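Side-chain contacts in digeranylgeranylglycerophospholipid reductase (Sulfolobus acidocaldarius, PDB 4OPC), which reduces the double bonds of the geranylgeranyl chains of unsaturated archaeal phospholipids, using a bound FAD, to give the saturated lipids of archaeal membranes: residues G14-S19 with F95-P100; K54-K59 with A305-Y310; I77-P82 with Y365-K370. One frame throughout, in Å; residues are numbered along the deposited sequence.

Contact 1 (G14-S19 with F95-P100); sequences GGFAGS and FELNAP. With FDA (dihydroflavine-adenine dinucleotide), chain B.
F16 meets L97 and A99 where the Rossmann-type GxGxxG turn, which includes G15 and G18, leads into helix 16-25 beside the diphosphate of the reduced flavin nucleotide. The example shows how such a turn can serve a cofactor with its backbone while one side chain reaches into the neighbouring part of the fold.

The contact between the two segments is apolar. The ring of F16 presents its edge, with CZ lying 3.9 Å from CD1 of L97, and both A99 O and the leucine methyl sit near the ring plane. L97 sets CG beside its own backbone N (chi1 -57°), which brings CD1 to the phenylalanine. On the other side of the pair, a chi1 of -96° in F16 turns the CZ edge of the ring to L97; the ring also makes a cation-pi contact with K302, an FAD-binding residue. A99 touches D50, another FAD-binding residue, so the apolar patch adjoins the cofactor site.

The first segment also holds the cofactor through its backbone. A17 N donates to O1P of FDA at 2.9 Å with an N-H...O angle of 165°, and F16 N approaches the same oxygen at 3.2 Å. G15 passes so close to the diphosphate that a side chain there would collide with O5B of the cofactor.

The first helical turn is doubly tied, because G15 O accepts from S19 N at 2.9 Å and also from the serine hydroxyl: S19 OG sits 2.7 Å from G15 O, well above the carbonyl plane.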
# COMPACT_ATOMS: atom_id res chain seq x y z
N GLY A 14 -4.68 -13.66 -3.73
CA GLY A 14 -3.70 -13.77 -4.79
C GLY A 14 -3.42 -12.49 -5.55
O GLY A 14 -3.08 -12.55 -6.72
N GLY A 15 -3.56 -11.34 -4.88
CA GLY A 15 -3.15 -10.07 -5.47
C GLY A 15 -1.65 -9.93 -5.44
O GLY A 15 -0.94 -10.92 -5.32
N PHE A 16 -1.13 -8.71 -5.53
CA PHE A 16 0.33 -8.56 -5.53
C PHE A 16 0.95 -9.12 -4.26
O PHE A 16 2.05 -9.68 -4.31
CB PHE A 16 0.74 -7.10 -5.72
CG PHE A 16 1.05 -6.73 -7.14
CD1 PHE A 16 0.14 -6.99 -8.16
CD2 PHE A 16 2.24 -6.09 -7.46
CE1 PHE A 16 0.42 -6.63 -9.47
CE2 PHE A 16 2.52 -5.74 -8.77
CZ PHE A 16 1.61 -6.00 -9.78
N ALA A 17 0.27 -8.99 -3.13
CA ALA A 17 0.85 -9.50 -1.89
C ALA A 17 0.90 -11.02 -1.88
O ALA A 17 1.97 -11.62 -1.76
CB ALA A 17 0.08 -8.97 -0.68
N GLY A 18 -0.25 -11.67 -2.04
CA GLY A 18 -0.30 -13.12 -2.00
C GLY A 18 0.51 -13.79 -3.09
O GLY A 18 1.18 -14.81 -2.86
N SER A 19 0.43 -13.22 -4.30
CA SER A 19 1.17 -13.80 -5.42
C SER A 19 2.67 -13.69 -5.21
O SER A 19 3.42 -14.60 -5.57
CB SER A 19 0.75 -13.19 -6.76
OG SER A 19 1.13 -11.83 -6.86
N PHE A 95 6.88 1.44 -14.06
CA PHE A 95 6.07 0.78 -15.07
C PHE A 95 4.62 1.15 -14.85
O PHE A 95 4.15 1.21 -13.71
CB PHE A 95 6.18 -0.74 -14.95
CG PHE A 95 7.58 -1.27 -15.04
CD1 PHE A 95 8.36 -1.02 -16.15
CD2 PHE A 95 8.10 -2.04 -14.02
CE1 PHE A 95 9.64 -1.53 -16.24
CE2 PHE A 95 9.38 -2.55 -14.09
CZ PHE A 95 10.15 -2.29 -15.21
N GLU A 96 3.91 1.41 -15.94
CA GLU A 96 2.46 1.40 -15.92
C GLU A 96 2.04 0.02 -16.42
O GLU A 96 2.24 -0.31 -17.60
CB GLU A 96 1.89 2.51 -16.81
CG GLU A 96 1.30 3.66 -16.01
CD GLU A 96 0.13 3.24 -15.17
OE1 GLU A 96 -0.05 3.83 -14.09
OE2 GLU A 96 -0.61 2.32 -15.57
N LEU A 97 1.50 -0.78 -15.51
CA LEU A 97 1.25 -2.20 -15.77
C LEU A 97 -0.18 -2.49 -16.17
O LEU A 97 -1.11 -1.76 -15.80
CB LEU A 97 1.53 -3.01 -14.51
CG LEU A 97 2.92 -2.90 -13.90
CD1 LEU A 97 3.01 -3.68 -12.60
CD2 LEU A 97 3.93 -3.43 -14.88
N ASN A 98 -0.36 -3.59 -16.90
CA ASN A 98 -1.64 -4.29 -16.93
C ASN A 98 -1.62 -5.20 -15.70
O ASN A 98 -1.02 -6.28 -15.74
CB ASN A 98 -1.77 -5.10 -18.22
CG ASN A 98 -3.11 -5.81 -18.34
OD1 ASN A 98 -3.76 -6.14 -17.35
ND2 ASN A 98 -3.52 -6.06 -19.58
N ALA A 99 -2.23 -4.74 -14.61
CA ALA A 99 -2.11 -5.42 -13.33
C ALA A 99 -2.64 -6.85 -13.32
O ALA A 99 -1.93 -7.74 -12.87
CB ALA A 99 -2.73 -4.57 -12.21
N PRO A 100 -3.88 -7.08 -13.80
CA PRO A 100 -4.35 -8.47 -13.83
C PRO A 100 -3.45 -9.37 -14.67
O PRO A 100 -3.17 -10.50 -14.25
CB PRO A 100 -5.73 -8.37 -14.49
CG PRO A 100 -6.17 -6.95 -14.31
CD PRO A 100 -4.93 -6.12 -14.19
PA FDA B . -5.65 -6.97 -3.25
O1A FDA B . -6.89 -6.33 -2.77
O2A FDA B . -5.12 -6.55 -4.62
O5B FDA B . -5.85 -8.54 -3.29
C5B FDA B . -6.57 -9.21 -2.23
C4B FDA B . -7.10 -10.50 -2.80
O4B FDA B . -7.66 -11.29 -1.73
C3B FDA B . -8.20 -10.34 -3.85
O3B FDA B . -7.81 -10.93 -5.09
C2B FDA B . -9.43 -10.99 -3.19
O2B FDA B . -10.27 -11.65 -4.13
C1B FDA B . -8.79 -11.97 -2.23
N9A FDA B . -9.57 -12.36 -1.06
C8A FDA B . -10.06 -11.53 -0.08
N7A FDA B . -10.66 -12.17 0.91
C5A FDA B . -10.54 -13.51 0.55
C6A FDA B . -10.92 -14.70 1.20
N6A FDA B . -11.48 -14.73 2.42
N1A FDA B . -10.61 -15.86 0.61
C2A FDA B . -10.01 -15.83 -0.59
N3A FDA B . -9.57 -14.78 -1.28
C4A FDA B . -9.84 -13.64 -0.64
N1 FDA B . -0.61 1.16 -5.55
C2 FDA B . 0.48 1.32 -6.38
O2 FDA B . 1.55 0.76 -6.14
N3 FDA B . 0.30 2.08 -7.50
C4 FDA B . -0.81 2.82 -7.85
O4 FDA B . -0.88 3.35 -8.95
C4X FDA B . -1.88 2.68 -6.93
N5 FDA B . -3.05 3.33 -7.18
C5X FDA B . -4.20 2.96 -6.51
C6 FDA B . -5.44 3.41 -6.94
C7 FDA B . -6.62 2.99 -6.34
C7M FDA B . -7.94 3.40 -6.94
C8 FDA B . -6.56 2.12 -5.24
C8M FDA B . -7.82 1.58 -4.62
C9 FDA B . -5.31 1.68 -4.79
C9A FDA B . -4.14 2.07 -5.42
N10 FDA B . -2.86 1.61 -5.02
C10 FDA B . -1.78 1.82 -5.84
C1' FDA B . -2.71 0.64 -3.91
C2' FDA B . -2.58 -0.80 -4.46
O2' FDA B . -3.56 -1.04 -5.47
C3' FDA B . -2.77 -1.82 -3.34
O3' FDA B . -1.97 -1.42 -2.23
C4' FDA B . -2.36 -3.26 -3.68
O4' FDA B . -2.91 -3.68 -4.93
C5' FDA B . -2.77 -4.22 -2.58
O5' FDA B . -2.46 -5.57 -2.98
P FDA B . -2.95 -6.78 -2.08
O1P FDA B . -2.47 -8.01 -2.73
O2P FDA B . -2.59 -6.57 -0.61
O3P FDA B . -4.55 -6.70 -2.10

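Contact 2 (K54-K59 with A305-Y310); sequences KAHFDK and AMISGY. With PGT ((1S)-2-{[{[(2R)-2,3-dihydroxypropyl]oxy}(hydroxy)phosphoryl]oxy}-1-[(palmitoyloxy)methyl]ethyl stearate), chain C.
H56 and F57 of helix 54-60 meet M306 and I307 of helix 302-322 in a buried, nearly parallel helix-helix contact beside the lipid head-group site. The short segments run at 14° to each other, 10.5 Å apart between axes, so long side chains fill the interval.

M306 bridges both residues through its terminal methyl. Bent at chi3 (-72°), the chain carries CE over one face of the F57 ring, offset toward the rim, with CE 3.9 Å from F57 CZ. The sulfur stands obliquely to the same ring, SD lying 4.7 Å from the F57 centroid. Together they make a Met-aromatic contact with a CH-pi component. That methyl also rests 4.0 Å from H56 CB.

H56 belongs to the phospholipid-binding site. Its NE2 donates to O2P of the bound PGT at 3.0 Å, with an N-H...O angle of 160° and the phosphate oxygen in the imidazole plane. The ring touches both the lipid and I307: O5 of PGT is over one face, and I307 CD1 comes in obliquely, 3.6 Å from H56 CE1. Without the imidazole, as with an alanine here, O2P would probably lose this N-H donor and a gap would open beside the I307 methyl. H298 and Y341 also bond to the lipid, and Y341 packs against I307, so the isoleucine touches two residues of the head-group site. CD1 of I307 itself approaches the glycerol hydroxyl O6 of PGT to 4.0 Å.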
# COMPACT_ATOMS: atom_id res chain seq x y z
N LYS A 54 10.31 0.58 -10.78
CA LYS A 54 11.14 -0.50 -11.29
C LYS A 54 12.03 -1.07 -10.18
O LYS A 54 12.32 -2.27 -10.16
CB LYS A 54 11.99 0.01 -12.45
CG LYS A 54 13.00 -0.97 -13.01
CD LYS A 54 13.73 -0.32 -14.18
CE LYS A 54 14.98 -1.09 -14.59
NZ LYS A 54 16.03 -1.10 -13.54
N ALA A 55 12.44 -0.20 -9.26
CA ALA A 55 13.34 -0.59 -8.18
C ALA A 55 12.83 -1.76 -7.36
O ALA A 55 13.61 -2.58 -6.89
CB ALA A 55 13.64 0.61 -7.28
N HIS A 56 11.51 -1.86 -7.18
CA HIS A 56 10.95 -2.96 -6.41
C HIS A 56 11.21 -4.30 -7.08
O HIS A 56 11.56 -5.28 -6.42
CB HIS A 56 9.45 -2.76 -6.17
CG HIS A 56 9.15 -1.67 -5.20
ND1 HIS A 56 9.59 -1.70 -3.89
CD2 HIS A 56 8.45 -0.52 -5.33
CE1 HIS A 56 9.17 -0.62 -3.26
NE2 HIS A 56 8.47 0.11 -4.12
N PHE A 57 11.04 -4.35 -8.39
CA PHE A 57 11.30 -5.57 -9.12
C PHE A 57 12.79 -5.88 -9.06
O PHE A 57 13.18 -7.03 -8.90
CB PHE A 57 10.81 -5.46 -10.57
CG PHE A 57 9.33 -5.20 -10.67
CD1 PHE A 57 8.85 -3.90 -10.64
CD2 PHE A 57 8.43 -6.24 -10.77
CE1 PHE A 57 7.50 -3.64 -10.72
CE2 PHE A 57 7.07 -5.99 -10.84
CZ PHE A 57 6.61 -4.69 -10.82
N ASP A 58 13.62 -4.84 -9.16
CA ASP A 58 15.07 -5.01 -9.16
C ASP A 58 15.62 -5.51 -7.82
O ASP A 58 16.61 -6.24 -7.78
CB ASP A 58 15.77 -3.71 -9.56
CG ASP A 58 15.61 -3.39 -11.03
OD1 ASP A 58 15.35 -4.32 -11.82
OD2 ASP A 58 15.75 -2.20 -11.39
N LYS A 59 14.99 -5.11 -6.72
CA LYS A 59 15.47 -5.49 -5.40
C LYS A 59 14.95 -6.87 -4.93
O LYS A 59 15.62 -7.56 -4.17
CB LYS A 59 15.12 -4.40 -4.38
CG LYS A 59 15.71 -4.59 -2.99
CD LYS A 59 15.65 -3.30 -2.18
CE LYS A 59 16.25 -3.49 -0.79
NZ LYS A 59 16.31 -2.21 -0.03
N ALA A 305 3.52 -4.14 -1.11
CA ALA A 305 2.89 -5.46 -1.05
C ALA A 305 3.90 -6.53 -1.41
O ALA A 305 4.00 -7.55 -0.72
CB ALA A 305 1.71 -5.54 -2.00
N MET A 306 4.63 -6.33 -2.50
CA MET A 306 5.68 -7.28 -2.90
C MET A 306 6.78 -7.41 -1.84
O MET A 306 7.25 -8.52 -1.57
CB MET A 306 6.27 -6.92 -4.25
CG MET A 306 5.25 -7.02 -5.39
SD MET A 306 5.99 -6.94 -7.02
CE MET A 306 6.39 -5.22 -6.97
N ILE A 307 7.19 -6.30 -1.24
CA ILE A 307 8.16 -6.36 -0.16
C ILE A 307 7.60 -7.23 0.97
O ILE A 307 8.30 -8.08 1.52
CB ILE A 307 8.52 -4.96 0.36
CG1 ILE A 307 9.21 -4.14 -0.73
CG2 ILE A 307 9.39 -5.08 1.61
CD1 ILE A 307 9.50 -2.69 -0.31
N SER A 308 6.35 -7.02 1.33
CA SER A 308 5.77 -7.81 2.42
C SER A 308 5.71 -9.31 2.07
O SER A 308 5.92 -10.13 2.95
CB SER A 308 4.42 -7.24 2.88
OG SER A 308 3.38 -7.44 1.93
N GLY A 309 5.47 -9.66 0.81
CA GLY A 309 5.48 -11.05 0.41
C GLY A 309 6.87 -11.65 0.52
O GLY A 309 7.03 -12.81 0.93
N TYR A 310 7.88 -10.88 0.11
CA TYR A 310 9.27 -11.26 0.27
C TYR A 310 9.60 -11.53 1.74
O TYR A 310 10.20 -12.56 2.07
CB TYR A 310 10.17 -10.17 -0.34
CG TYR A 310 11.63 -10.22 0.07
CD1 TYR A 310 12.55 -10.94 -0.66
CD2 TYR A 310 12.09 -9.50 1.18
CE1 TYR A 310 13.89 -10.97 -0.29
CE2 TYR A 310 13.41 -9.53 1.55
CZ TYR A 310 14.31 -10.27 0.81
OH TYR A 310 15.64 -10.30 1.18
C48 PGT C . -2.16 12.48 1.06
C47 PGT C . -2.25 11.10 1.68
C46 PGT C . -3.19 10.24 0.86
C45 PGT C . -2.72 10.21 -0.58
C44 PGT C . -3.18 8.94 -1.27
C43 PGT C . -4.32 9.25 -2.22
C42 PGT C . -4.87 7.95 -2.75
C41 PGT C . -3.80 7.33 -3.63
C40 PGT C . -4.44 6.45 -4.68
C39 PGT C . -3.51 6.45 -5.87
C38 PGT C . -2.14 5.98 -5.45
C37 PGT C . -1.19 6.15 -6.61
C36 PGT C . 0.15 5.58 -6.21
C35 PGT C . 1.23 6.01 -7.18
C34 PGT C . 2.53 5.36 -6.77
C33 PGT C . 3.71 5.99 -7.47
C32 PGT C . 4.76 4.95 -7.82
C31 PGT C . 5.65 4.61 -6.63
O31 PGT C . 5.76 3.44 -6.32
O2 PGT C . 6.34 5.60 -5.89
C2 PGT C . 7.71 5.77 -6.17
C1 PGT C . 8.60 4.76 -5.48
O3P PGT C . 7.97 3.62 -4.93
P PGT C . 8.04 3.40 -3.36
O1P PGT C . 7.84 4.77 -2.77
O2P PGT C . 6.97 2.44 -2.87
O4P PGT C . 9.46 2.84 -2.88
C4 PGT C . 10.61 2.86 -3.70
C5 PGT C . 11.83 2.39 -2.94
O5 PGT C . 12.38 1.27 -3.60
C6 PGT C . 11.43 2.02 -1.53
O6 PGT C . 11.47 0.63 -1.34
C3 PGT C . 8.22 7.11 -5.65
O3 PGT C . 7.65 8.22 -6.31
C11 PGT C . 7.49 9.33 -5.45
O11 PGT C . 8.40 9.64 -4.70
C12 PGT C . 6.20 10.11 -5.45
C13 PGT C . 6.41 11.48 -4.85
C14 PGT C . 5.09 12.23 -4.85
C15 PGT C . 4.42 12.12 -3.49
C16 PGT C . 3.17 12.97 -3.45
C17 PGT C . 3.22 13.85 -2.21
C18 PGT C . 2.17 14.93 -2.28
C19 PGT C . 2.43 15.97 -1.21
C20 PGT C . 3.66 16.79 -1.54
C21 PGT C . 3.29 18.26 -1.61
C22 PGT C . 4.45 19.12 -1.16
C23 PGT C . 3.90 20.44 -0.66
C24 PGT C . 4.98 21.22 0.06
C25 PGT C . 4.50 21.62 1.44
C26 PGT C . 5.50 21.15 2.48

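Contact 3 (I77-P82 with Y365-K370); sequences IKLYSP and YGMKKK. With PGT ((1S)-2-{[{[(2R)-2,3-dihydroxypropyl]oxy}(hydroxy)phosphoryl]oxy}-1-[(palmitoyloxy)methyl]ethyl stearate), chain C.
M367, near the end of helix 360-368, reaches across to L79, near the end of strand 70-80, and to S81 just after it, and its side chain is the whole of this contact from the helix side. CB already points toward the strand. CG lies beside the backbone N (chi1 -69°) and the next bond is extended, which projects the sulfur away from the helix. SD then settles against S81, 3.7 Å from both S81 CA and S81 CB. At the last torsion the chain bends (chi3 66°), turning CE back along the strand backbone: the methyl lies 3.6 Å from L79 O and 3.8 Å from S81 N, with L79 CG a little farther away at 4.3 Å. Sulfur and methyl thus pack against main chain as much as against side chains, an example of how a flexible thioether fits an uneven surface.

The polar end of S81 is engaged away from this methionine, its OG bonding with D83 OD1 and T86 N. Just beyond M367 the helix ends in a Schellman motif at K370, whose positive phi goes with a bond from K370 N to M367 O at 3.2 Å. W88 NE1 makes a weak hydrogen bond to the same carbonyl.

While L79 CG lies near the methionine methyl, its CD2 touches the palmitoyl chain of PGT, 4.0 Å from C20. Two residues earlier in the strand, I77 CD1 lies 3.6 Å from C12 of the same chain. M367 joins helix 360-368 to the large mixed sheet that includes strands 70-80 and 87-97, whose L79 and I77 line the hydrophobic pocket of the lipid chain.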
# COMPACT_ATOMS: atom_id res chain seq x y z
N ILE A 77 7.55 11.74 -12.33
CA ILE A 77 6.26 12.27 -11.92
C ILE A 77 6.27 13.79 -11.98
O ILE A 77 7.25 14.43 -11.59
CB ILE A 77 5.91 11.84 -10.48
CG1 ILE A 77 5.80 10.32 -10.39
CG2 ILE A 77 4.62 12.50 -10.01
CD1 ILE A 77 5.49 9.82 -8.99
N LYS A 78 5.20 14.37 -12.50
CA LYS A 78 4.99 15.82 -12.43
C LYS A 78 3.94 16.07 -11.36
O LYS A 78 2.81 15.59 -11.46
CB LYS A 78 4.51 16.35 -13.78
CG LYS A 78 5.47 16.11 -14.95
CD LYS A 78 6.55 17.15 -15.03
CE LYS A 78 7.38 16.96 -16.29
NZ LYS A 78 8.44 18.00 -16.42
N LEU A 79 4.32 16.82 -10.32
CA LEU A 79 3.44 17.13 -9.20
C LEU A 79 2.95 18.57 -9.32
O LEU A 79 3.77 19.49 -9.34
CB LEU A 79 4.19 16.92 -7.89
CG LEU A 79 3.43 17.27 -6.62
CD1 LEU A 79 2.35 16.24 -6.41
CD2 LEU A 79 4.37 17.31 -5.42
N TYR A 80 1.64 18.76 -9.39
CA TYR A 80 1.04 20.07 -9.64
C TYR A 80 0.46 20.70 -8.38
O TYR A 80 -0.26 20.06 -7.62
CB TYR A 80 -0.09 19.95 -10.65
CG TYR A 80 0.32 19.60 -12.06
CD1 TYR A 80 0.79 18.33 -12.38
CD2 TYR A 80 0.17 20.51 -13.09
CE1 TYR A 80 1.16 18.01 -13.67
CE2 TYR A 80 0.54 20.20 -14.38
CZ TYR A 80 1.03 18.95 -14.67
OH TYR A 80 1.38 18.64 -15.97
N SER A 81 0.75 21.98 -8.18
CA SER A 81 0.12 22.75 -7.12
C SER A 81 -1.39 22.91 -7.41
O SER A 81 -1.82 22.78 -8.55
CB SER A 81 0.77 24.13 -7.03
OG SER A 81 0.53 24.85 -8.23
N PRO A 82 -2.18 23.20 -6.37
CA PRO A 82 -3.62 23.42 -6.58
C PRO A 82 -3.93 24.44 -7.66
O PRO A 82 -4.85 24.20 -8.45
CB PRO A 82 -4.09 23.91 -5.21
CG PRO A 82 -3.20 23.15 -4.25
CD PRO A 82 -1.84 23.08 -4.94
N TYR A 365 1.64 28.33 -1.99
CA TYR A 365 2.72 29.18 -1.51
C TYR A 365 4.01 28.39 -1.33
O TYR A 365 5.07 28.82 -1.80
CB TYR A 365 2.31 29.80 -0.19
CG TYR A 365 3.29 30.79 0.37
CD1 TYR A 365 3.30 32.10 -0.09
CD2 TYR A 365 4.19 30.43 1.36
CE1 TYR A 365 4.20 33.03 0.43
CE2 TYR A 365 5.09 31.34 1.88
CZ TYR A 365 5.09 32.63 1.41
OH TYR A 365 5.97 33.55 1.93
N GLY A 366 3.92 27.26 -0.65
CA GLY A 366 5.09 26.43 -0.37
C GLY A 366 5.74 25.92 -1.64
O GLY A 366 6.97 25.91 -1.75
N MET A 367 4.94 25.51 -2.62
CA MET A 367 5.50 25.03 -3.88
C MET A 367 6.10 26.17 -4.69
O MET A 367 7.22 26.04 -5.21
CB MET A 367 4.45 24.27 -4.68
CG MET A 367 4.08 22.95 -4.03
SD MET A 367 3.00 21.90 -5.02
CE MET A 367 4.09 21.51 -6.39
N LYS A 368 5.39 27.29 -4.79
CA LYS A 368 5.91 28.41 -5.57
C LYS A 368 7.20 28.97 -4.98
O LYS A 368 8.13 29.33 -5.73
CB LYS A 368 4.86 29.53 -5.69
CG LYS A 368 5.38 30.76 -6.42
CD LYS A 368 4.26 31.69 -6.85
CE LYS A 368 3.44 31.09 -7.98
NZ LYS A 368 2.37 32.02 -8.43
N LYS A 369 7.27 29.04 -3.66
CA LYS A 369 8.44 29.61 -2.98
C LYS A 369 9.56 28.59 -2.80
O LYS A 369 10.60 28.93 -2.23
CB LYS A 369 8.05 30.18 -1.61
CG LYS A 369 7.06 31.33 -1.65
CD LYS A 369 7.72 32.65 -1.99
CE LYS A 369 6.72 33.79 -1.93
NZ LYS A 369 7.33 35.11 -2.23
N LYS A 370 9.35 27.37 -3.27
CA LYS A 370 10.34 26.30 -3.14
C LYS A 370 10.72 26.06 -1.69
O LYS A 370 11.91 26.05 -1.34
CB LYS A 370 11.59 26.62 -3.98
CG LYS A 370 11.39 26.46 -5.47
CD LYS A 370 10.95 25.04 -5.80
CE LYS A 370 11.96 24.01 -5.34
NZ LYS A 370 11.41 22.63 -5.38
C48 PGT C . -2.16 12.48 1.06
C47 PGT C . -2.25 11.10 1.68
C46 PGT C . -3.19 10.24 0.86
C45 PGT C . -2.72 10.21 -0.58
C44 PGT C . -3.18 8.94 -1.27
C43 PGT C . -4.32 9.25 -2.22
C42 PGT C . -4.87 7.95 -2.75
C41 PGT C . -3.80 7.33 -3.63
C40 PGT C . -4.44 6.45 -4.68
C39 PGT C . -3.51 6.45 -5.87
C38 PGT C . -2.14 5.98 -5.45
C37 PGT C . -1.19 6.15 -6.61
C36 PGT C . 0.15 5.58 -6.21
C35 PGT C . 1.23 6.01 -7.18
C34 PGT C . 2.53 5.36 -6.77
C33 PGT C . 3.71 5.99 -7.47
C32 PGT C . 4.76 4.95 -7.82
C31 PGT C . 5.65 4.61 -6.63
O31 PGT C . 5.76 3.44 -6.32
O2 PGT C . 6.34 5.60 -5.89
C2 PGT C . 7.71 5.77 -6.17
C1 PGT C . 8.60 4.76 -5.48
O3P PGT C . 7.97 3.62 -4.93
P PGT C . 8.04 3.40 -3.36
O1P PGT C . 7.84 4.77 -2.77
O2P PGT C . 6.97 2.44 -2.87
O4P PGT C . 9.46 2.84 -2.88
C4 PGT C . 10.61 2.86 -3.70
C5 PGT C . 11.83 2.39 -2.94
O5 PGT C . 12.38 1.27 -3.60
C6 PGT C . 11.43 2.02 -1.53
O6 PGT C . 11.47 0.63 -1.34
C3 PGT C . 8.22 7.11 -5.65
O3 PGT C . 7.65 8.22 -6.31
C11 PGT C . 7.49 9.33 -5.45
O11 PGT C . 8.40 9.64 -4.70
C12 PGT C . 6.20 10.11 -5.45
C13 PGT C . 6.41 11.48 -4.85
C14 PGT C . 5.09 12.23 -4.85
C15 PGT C . 4.42 12.12 -3.49
C16 PGT C . 3.17 12.97 -3.45
C17 PGT C . 3.22 13.85 -2.21
C18 PGT C . 2.17 14.93 -2.28
C19 PGT C . 2.43 15.97 -1.21
C20 PGT C . 3.66 16.79 -1.54
C21 PGT C . 3.29 18.26 -1.61
C22 PGT C . 4.45 19.12 -1.16
C23 PGT C . 3.90 20.44 -0.66
C24 PGT C . 4.98 21.22 0.06
C25 PGT C . 4.50 21.62 1.44
C26 PGT C . 5.50 21.15 2.48

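How the contacts relate
Contacts 1 and 2 form one continuous region, their centres 11 Å apart. F95 CD2 of contact 1 lies 3.7 Å from F57 CE1 of contact 2, and F16 CD2 is 3.8 Å from M306 CG, so both segments of contact 1 pack directly on the helices of contact 2. The side chain of H56 is about 7 Å from FDA at the nearest atoms. Contact 3 is remote, its centre about 31 Å from that of contact 1 and 29 Å from that of contact 2. Two links remain: strands 70-80 and 87-97 are neighbours in one sheet, and PGT spans the gap, its phosphate at contact 2 and its palmitoyl chain at contact 3.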